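Local coordinates for CRISPR-associated protein, Cse2 family (Thermobifida fusca, PDB 4H79), which probably binds nucleic acid as the CasB (Cse2) subunit of the type I-E CRISPR Cascade complex, at residues Thr19-Asp22 with Gln23-Glu27; Ile163-Tyr167 with Gly168-Asp172; Gly139-Thr143 with Tyr144-Ala148. One frame throughout, in Å; residues are numbered along the deposited sequence.

Interaction 1 (Thr19-Asp22 with Gln23-Glu27); sequences TFVD and QRVRE
Asp-22 and Arg-26, one helical turn apart, meet in a salt bridge: Arg-26 NE donates to Asp-22 OD1 over 3.1 Å. The carboxylate is met on the syn side of that oxygen, in a bond bent to 144° at the hydrogen, and the approach of NE to OD2 is longer and weak. The guanidinium is turned nearly at right angles to the carboxylate, the two planes 84° apart. Water 1 closes the other end of the pair, giving a hydrogen to Asp-22 OD2 and accepting one from Arg-26 NH2. The aspartate is short and the arginine long, which suits an i to i+4 pair: with CG anti to the backbone N (chi1 170°), the carboxylate stays close to the helix while the arginine reaches back to it through a chain extended from CG to NE.

On another face of the helix, Arg-24 lays its CB over the Phe-20 ring in a CH-pi contact, 4.2 Å from the centroid and offset toward the rim, and its CD lies 4.0 Å from Phe-20 CZ. The aliphatic part of an arginine can cover an aromatic face while its charged end moves on, here to a weak salt bridge with Glu-27 OE1 and to the carbonyl of Leu-63. Gln-23 NE2 holds the other carboxylate oxygen, Glu-27 OE2, at 2.9 Å in an almost straight bond. Beneath these side chains runs the regular alpha-helical ladder, such as Val-25 N to Val-21 O at 2.9 Å.

His-108 also hydrogen-bonds Asp-22 OD1, and Arg-68 adds a salt bridge to Glu-27 OE2. Helix 16-33 turns Val-21 and Val-25, compact and apolar, to helix 80-99, while Phe-20 sets its ring edge-to-face with Phe-69 of helix 67-71.

Interaction 2 (Ile163-Tyr167 with Gly168-Asp172); sequences IPLDY and GLLAD
Leu-165 reaches forward from the loop to Leu-170, their CD2 methyls 4.1 Å apart, and its branched end also packs on Leu-114 and Leu-158, a fitting place for a flexible apolar residue. Asp-166 follows, and its side chain takes up the helix start: OD1 accepts from Leu-169 N at 2.8 Å in a nearly straight bond. The amide comes from well above the carboxylate plane, 65° out of it, while CG rests 3.6 Å from Leu-169 CB. This is an N-cap, in which a short acidic side chain supplies the acceptor that the first turn of helix 167-176 lacks; its charge probably also suits the positive end of the helix dipole. The other oxygen, OD2, is held by a salt bridge to Arg-110 and by Gly-111 N, which helps to fix the carboxylate's rotation. An alanine here would remove both oxygens and is likely to leave Leu-169 N without its capping acceptor and Arg-110 without this charged mate. The backbone of Asp-166 begins the helical ladder, its O accepting from Leu-170 N at 2.9 Å. Tyr-167 comes next, lying alongside Leu-170 and pointing the same way, with CE1 3.9 Å from CD2 of that leucine. Such a long aromatic can touch Leu-94 of helix 80-99 while carrying its hydroxyl to a hydrogen bond with His-98.

Interaction 3 (Gly139-Thr143 with Tyr144-Ala148); sequences GHAVT and YKALA
Two hydrogen bonds run from Thr-143 into the first turn of helix 144-160. The side-chain one has OG1 accepting from Ala-146 N at 3.1 Å, with an N-H...O angle of 157°; the backbone one has Thr-143 O accepting from Leu-147 N at 2.9 Å. The hydroxyl reaches the amide because chi1, at 64°, places it between the backbone N and the carbonyl carbon, on the side from which Ala-146 N can reach it. Threonine suits the place: its oxygen sits on a short arm, close enough to an amide three residues on.

The apolar contacts centre on Ala-141, whose methyl points at the same turn. Its CB lies 3.9 Å from Ala-146 CB and 3.8 Å from Leu-147 CB, and comes still nearer to Leu-147 N, at 3.4 Å. Small residues on both sides let the loop pass close to the helix. Ala-146 CB also approaches Thr-143 OG1 to 3.5 Å, packing against the oxygen that its own amide bonds.

Tyr-144 turns its ring toward helix 80-99, touching Val-83 and Ile-90, and sends its hydroxyl to Leu-174 O; Leu-147 packs on Phe-177. The whole is a threonine N-cap that starts helix 144-160, with the loop methyl of Ala-141 packed against the first turn.

Overall arrangement
Along the chain the order is interaction 1, interaction 3, interaction 2, in a fold with helices and no strands. Interaction 1 lies within helix 16-33, whereas the other two begin the consecutive helices 144-160 and 167-176. Interactions 1 and 2 have centres about 10 Å apart and touch: Val-21 packs on the turn holding Tyr-167 and Ala-171, bringing residues distant in sequence together. Interaction 3 has its centre about 17 Å from that of interaction 2 and about 23 Å from that of interaction 1, across the chain's centre from the latter. Helix 80-99 receives side chains from all three, linking the amino-terminal helix to the later ones.

Interaction 1 (Thr19-Asp22 with Gln23-Glu27)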
# COMPACT_ATOMS: atom_id res chain seq x y z
N THR A 19 -7.16 -8.78 3.36
CA THR A 19 -7.64 -9.05 4.73
C THR A 19 -6.49 -9.31 5.70
O THR A 19 -6.47 -8.80 6.84
CB THR A 19 -8.53 -10.30 4.74
OG1 THR A 19 -9.68 -10.01 3.96
CG2 THR A 19 -8.98 -10.67 6.21
N PHE A 20 -5.53 -10.10 5.23
CA PHE A 20 -4.30 -10.32 6.01
C PHE A 20 -3.54 -9.05 6.24
O PHE A 20 -3.10 -8.78 7.39
CB PHE A 20 -3.35 -11.34 5.39
CG PHE A 20 -2.02 -11.46 6.17
CD1 PHE A 20 -1.95 -12.20 7.39
CD2 PHE A 20 -0.88 -10.77 5.72
CE1 PHE A 20 -0.74 -12.28 8.11
CE2 PHE A 20 0.32 -10.83 6.45
CZ PHE A 20 0.40 -11.57 7.63
N VAL A 21 -3.32 -8.28 5.16
CA VAL A 21 -2.47 -7.09 5.27
C VAL A 21 -3.13 -6.07 6.20
O VAL A 21 -2.46 -5.45 7.01
CB VAL A 21 -2.22 -6.46 3.88
CG1 VAL A 21 -1.63 -5.03 4.00
CG2 VAL A 21 -1.32 -7.37 3.06
N ASP A 22 -4.45 -5.91 6.10
CA ASP A 22 -5.16 -5.00 7.00
C ASP A 22 -4.92 -5.40 8.49
O ASP A 22 -4.68 -4.53 9.34
CB ASP A 22 -6.68 -5.09 6.70
CG ASP A 22 -7.49 -4.38 7.75
OD1 ASP A 22 -7.28 -3.17 8.05
OD2 ASP A 22 -8.34 -5.04 8.32
N GLN A 23 -5.07 -6.70 8.81
CA GLN A 23 -4.92 -7.20 10.18
C GLN A 23 -3.43 -7.03 10.62
O GLN A 23 -3.15 -6.56 11.72
CB GLN A 23 -5.42 -8.69 10.23
CG GLN A 23 -5.44 -9.33 11.61
CD GLN A 23 -6.12 -8.45 12.66
OE1 GLN A 23 -7.24 -7.93 12.45
NE2 GLN A 23 -5.44 -8.27 13.79
N ARG A 24 -2.48 -7.36 9.75
CA ARG A 24 -1.08 -7.27 10.12
C ARG A 24 -0.65 -5.78 10.34
O ARG A 24 0.06 -5.46 11.29
CB ARG A 24 -0.21 -7.92 9.04
CG ARG A 24 1.28 -7.95 9.45
CD ARG A 24 1.52 -9.02 10.54
NE ARG A 24 2.91 -8.93 11.01
CZ ARG A 24 3.29 -8.41 12.17
NH1 ARG A 24 2.39 -8.00 13.04
NH2 ARG A 24 4.58 -8.33 12.47
N VAL A 25 -1.03 -4.87 9.43
CA VAL A 25 -0.66 -3.44 9.55
C VAL A 25 -1.36 -2.88 10.81
O VAL A 25 -0.75 -2.09 11.55
CB VAL A 25 -1.13 -2.65 8.31
CG1 VAL A 25 -1.08 -1.16 8.55
CG2 VAL A 25 -0.35 -3.06 7.07
N ARG A 26 -2.61 -3.29 11.09
CA ARG A 26 -3.29 -2.77 12.31
C ARG A 26 -2.48 -3.14 13.56
O ARG A 26 -2.38 -2.34 14.50
CB ARG A 26 -4.72 -3.33 12.51
CG ARG A 26 -5.76 -2.75 11.56
CD ARG A 26 -7.08 -3.50 11.85
NE ARG A 26 -8.16 -3.12 10.98
CZ ARG A 26 -9.16 -2.33 11.39
NH1 ARG A 26 -9.12 -1.87 12.63
NH2 ARG A 26 -10.18 -2.01 10.58
N GLU A 27 -1.97 -4.39 13.60
CA GLU A 27 -1.17 -4.87 14.71
C GLU A 27 0.08 -4.05 14.87
O GLU A 27 0.38 -3.59 15.98
CB GLU A 27 -0.79 -6.38 14.56
CG GLU A 27 -2.00 -7.26 14.86
CD GLU A 27 -1.86 -8.64 14.22
OE1 GLU A 27 -0.77 -8.90 13.62
OE2 GLU A 27 -2.81 -9.46 14.31
O HOH W 1 -10.63 -3.73 8.73

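Interaction 2 (Ile163-Tyr167 with Gly168-Asp172)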
# COMPACT_ATOMS: atom_id res chain seq x y z
N ILE A 163 -1.91 12.34 5.22
CA ILE A 163 -3.11 11.73 4.64
C ILE A 163 -2.95 10.19 4.73
O ILE A 163 -1.99 9.63 4.14
CB ILE A 163 -3.23 12.14 3.15
CG1 ILE A 163 -3.36 13.68 3.03
CG2 ILE A 163 -4.47 11.45 2.45
CD1 ILE A 163 -2.93 14.20 1.61
N PRO A 164 -3.93 9.50 5.31
CA PRO A 164 -3.89 8.06 5.48
C PRO A 164 -4.24 7.33 4.18
O PRO A 164 -4.82 7.90 3.23
CB PRO A 164 -4.99 7.82 6.54
CG PRO A 164 -5.98 8.88 6.30
CD PRO A 164 -5.18 10.08 5.89
N LEU A 165 -3.93 6.04 4.13
CA LEU A 165 -4.33 5.19 3.05
C LEU A 165 -4.85 3.83 3.59
O LEU A 165 -4.45 3.37 4.66
CB LEU A 165 -3.10 4.99 2.18
CG LEU A 165 -3.10 4.54 0.79
CD1 LEU A 165 -3.95 5.49 -0.09
CD2 LEU A 165 -1.57 4.48 0.33
N ASP A 166 -5.74 3.18 2.85
CA ASP A 166 -6.19 1.83 3.24
C ASP A 166 -5.23 0.81 2.66
O ASP A 166 -5.27 0.48 1.43
CB ASP A 166 -7.60 1.58 2.69
CG ASP A 166 -8.15 0.24 3.08
OD1 ASP A 166 -7.36 -0.73 3.37
OD2 ASP A 166 -9.40 0.16 3.08
N TYR A 167 -4.29 0.33 3.51
CA TYR A 167 -3.27 -0.65 3.05
C TYR A 167 -3.80 -2.03 2.71
O TYR A 167 -3.20 -2.76 1.84
CB TYR A 167 -2.09 -0.73 4.04
CG TYR A 167 -1.18 0.47 3.75
CD1 TYR A 167 -0.15 0.39 2.74
CD2 TYR A 167 -1.36 1.70 4.43
CE1 TYR A 167 0.63 1.54 2.46
CE2 TYR A 167 -0.57 2.85 4.16
CZ TYR A 167 0.42 2.76 3.15
OH TYR A 167 1.22 3.85 2.85
N GLY A 168 -4.92 -2.43 3.33
CA GLY A 168 -5.65 -3.72 2.91
C GLY A 168 -6.13 -3.58 1.47
O GLY A 168 -5.90 -4.46 0.60
N LEU A 169 -6.78 -2.45 1.20
CA LEU A 169 -7.24 -2.21 -0.18
C LEU A 169 -6.06 -2.13 -1.15
O LEU A 169 -6.07 -2.76 -2.24
CB LEU A 169 -8.11 -0.98 -0.29
CG LEU A 169 -8.60 -0.56 -1.68
CD1 LEU A 169 -9.36 -1.71 -2.45
CD2 LEU A 169 -9.45 0.73 -1.62
N LEU A 170 -5.00 -1.40 -0.74
CA LEU A 170 -3.86 -1.25 -1.64
C LEU A 170 -3.20 -2.61 -1.96
O LEU A 170 -2.82 -2.85 -3.14
CB LEU A 170 -2.85 -0.29 -1.04
CG LEU A 170 -1.73 0.13 -1.98
CD1 LEU A 170 -2.27 1.00 -3.12
CD2 LEU A 170 -0.58 0.80 -1.16
N ALA A 171 -3.08 -3.49 -0.94
CA ALA A 171 -2.49 -4.80 -1.13
C ALA A 171 -3.31 -5.58 -2.16
O ALA A 171 -2.75 -6.23 -3.09
CB ALA A 171 -2.38 -5.57 0.20
N ASP A 172 -4.65 -5.55 -2.02
CA ASP A 172 -5.51 -6.19 -3.02
C ASP A 172 -5.24 -5.73 -4.44
O ASP A 172 -5.17 -6.57 -5.38
CB ASP A 172 -6.99 -6.00 -2.70
CG ASP A 172 -7.50 -7.08 -1.74
OD1 ASP A 172 -6.79 -8.09 -1.44
OD2 ASP A 172 -8.63 -6.92 -1.27

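Interaction 3 (Gly139-Thr143 with Tyr144-Ala148)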
# COMPACT_ATOMS: atom_id res chain seq x y z
N GLY A 139 0.20 3.78 -12.64
CA GLY A 139 -0.56 2.62 -13.07
C GLY A 139 -0.05 2.00 -14.33
O GLY A 139 -0.49 0.94 -14.68
N HIS A 140 0.87 2.69 -15.00
CA HIS A 140 1.46 2.16 -16.24
C HIS A 140 2.84 1.50 -16.06
O HIS A 140 3.47 1.11 -17.05
CB HIS A 140 1.46 3.25 -17.32
CG HIS A 140 0.08 3.51 -17.93
ND1 HIS A 140 -0.58 4.67 -17.74
CD2 HIS A 140 -0.76 2.70 -18.70
CE1 HIS A 140 -1.78 4.62 -18.37
NE2 HIS A 140 -1.88 3.42 -18.97
N ALA A 141 3.29 1.33 -14.81
CA ALA A 141 4.54 0.56 -14.49
C ALA A 141 4.51 -0.82 -15.12
O ALA A 141 3.51 -1.54 -15.00
CB ALA A 141 4.78 0.43 -12.95
N VAL A 142 5.61 -1.19 -15.79
CA VAL A 142 5.74 -2.48 -16.50
C VAL A 142 6.17 -3.61 -15.56
O VAL A 142 5.93 -4.75 -15.84
CB VAL A 142 6.72 -2.39 -17.71
CG1 VAL A 142 6.18 -1.40 -18.72
CG2 VAL A 142 8.15 -2.04 -17.26
N THR A 143 6.78 -3.29 -14.44
CA THR A 143 7.21 -4.31 -13.46
C THR A 143 6.76 -3.93 -12.06
O THR A 143 6.51 -2.74 -11.74
CB THR A 143 8.75 -4.46 -13.43
OG1 THR A 143 9.32 -3.22 -12.98
CG2 THR A 143 9.36 -4.82 -14.84
N TYR A 144 6.70 -4.92 -11.17
CA TYR A 144 6.37 -4.65 -9.76
C TYR A 144 7.41 -3.78 -9.09
O TYR A 144 7.07 -2.97 -8.24
CB TYR A 144 6.20 -5.93 -8.95
CG TYR A 144 4.81 -6.44 -9.07
CD1 TYR A 144 3.82 -5.99 -8.18
CD2 TYR A 144 4.45 -7.34 -10.08
CE1 TYR A 144 2.52 -6.41 -8.29
CE2 TYR A 144 3.14 -7.77 -10.19
CZ TYR A 144 2.17 -7.31 -9.30
OH TYR A 144 0.84 -7.70 -9.37
N LYS A 145 8.68 -3.97 -9.46
CA LYS A 145 9.74 -3.07 -8.95
C LYS A 145 9.45 -1.58 -9.29
O LYS A 145 9.63 -0.69 -8.44
CB LYS A 145 11.11 -3.50 -9.47
CG LYS A 145 12.24 -2.53 -9.17
CD LYS A 145 13.54 -3.29 -8.92
CE LYS A 145 14.64 -2.75 -9.82
NZ LYS A 145 15.96 -2.64 -9.16
N ALA A 146 9.05 -1.30 -10.53
CA ALA A 146 8.78 0.07 -10.95
C ALA A 146 7.52 0.56 -10.26
O ALA A 146 7.46 1.72 -9.84
CB ALA A 146 8.63 0.16 -12.48
N LEU A 147 6.52 -0.32 -10.13
CA LEU A 147 5.28 0.03 -9.49
C LEU A 147 5.54 0.41 -8.02
O LEU A 147 5.03 1.45 -7.55
CB LEU A 147 4.28 -1.13 -9.55
CG LEU A 147 2.92 -0.94 -8.83
CD1 LEU A 147 2.18 0.32 -9.33
CD2 LEU A 147 2.07 -2.23 -9.02
N ALA A 148 6.34 -0.40 -7.32
CA ALA A 148 6.69 -0.09 -5.91
C ALA A 148 7.44 1.23 -5.81
O ALA A 148 7.17 1.99 -4.88
CB ALA A 148 7.53 -1.22 -5.29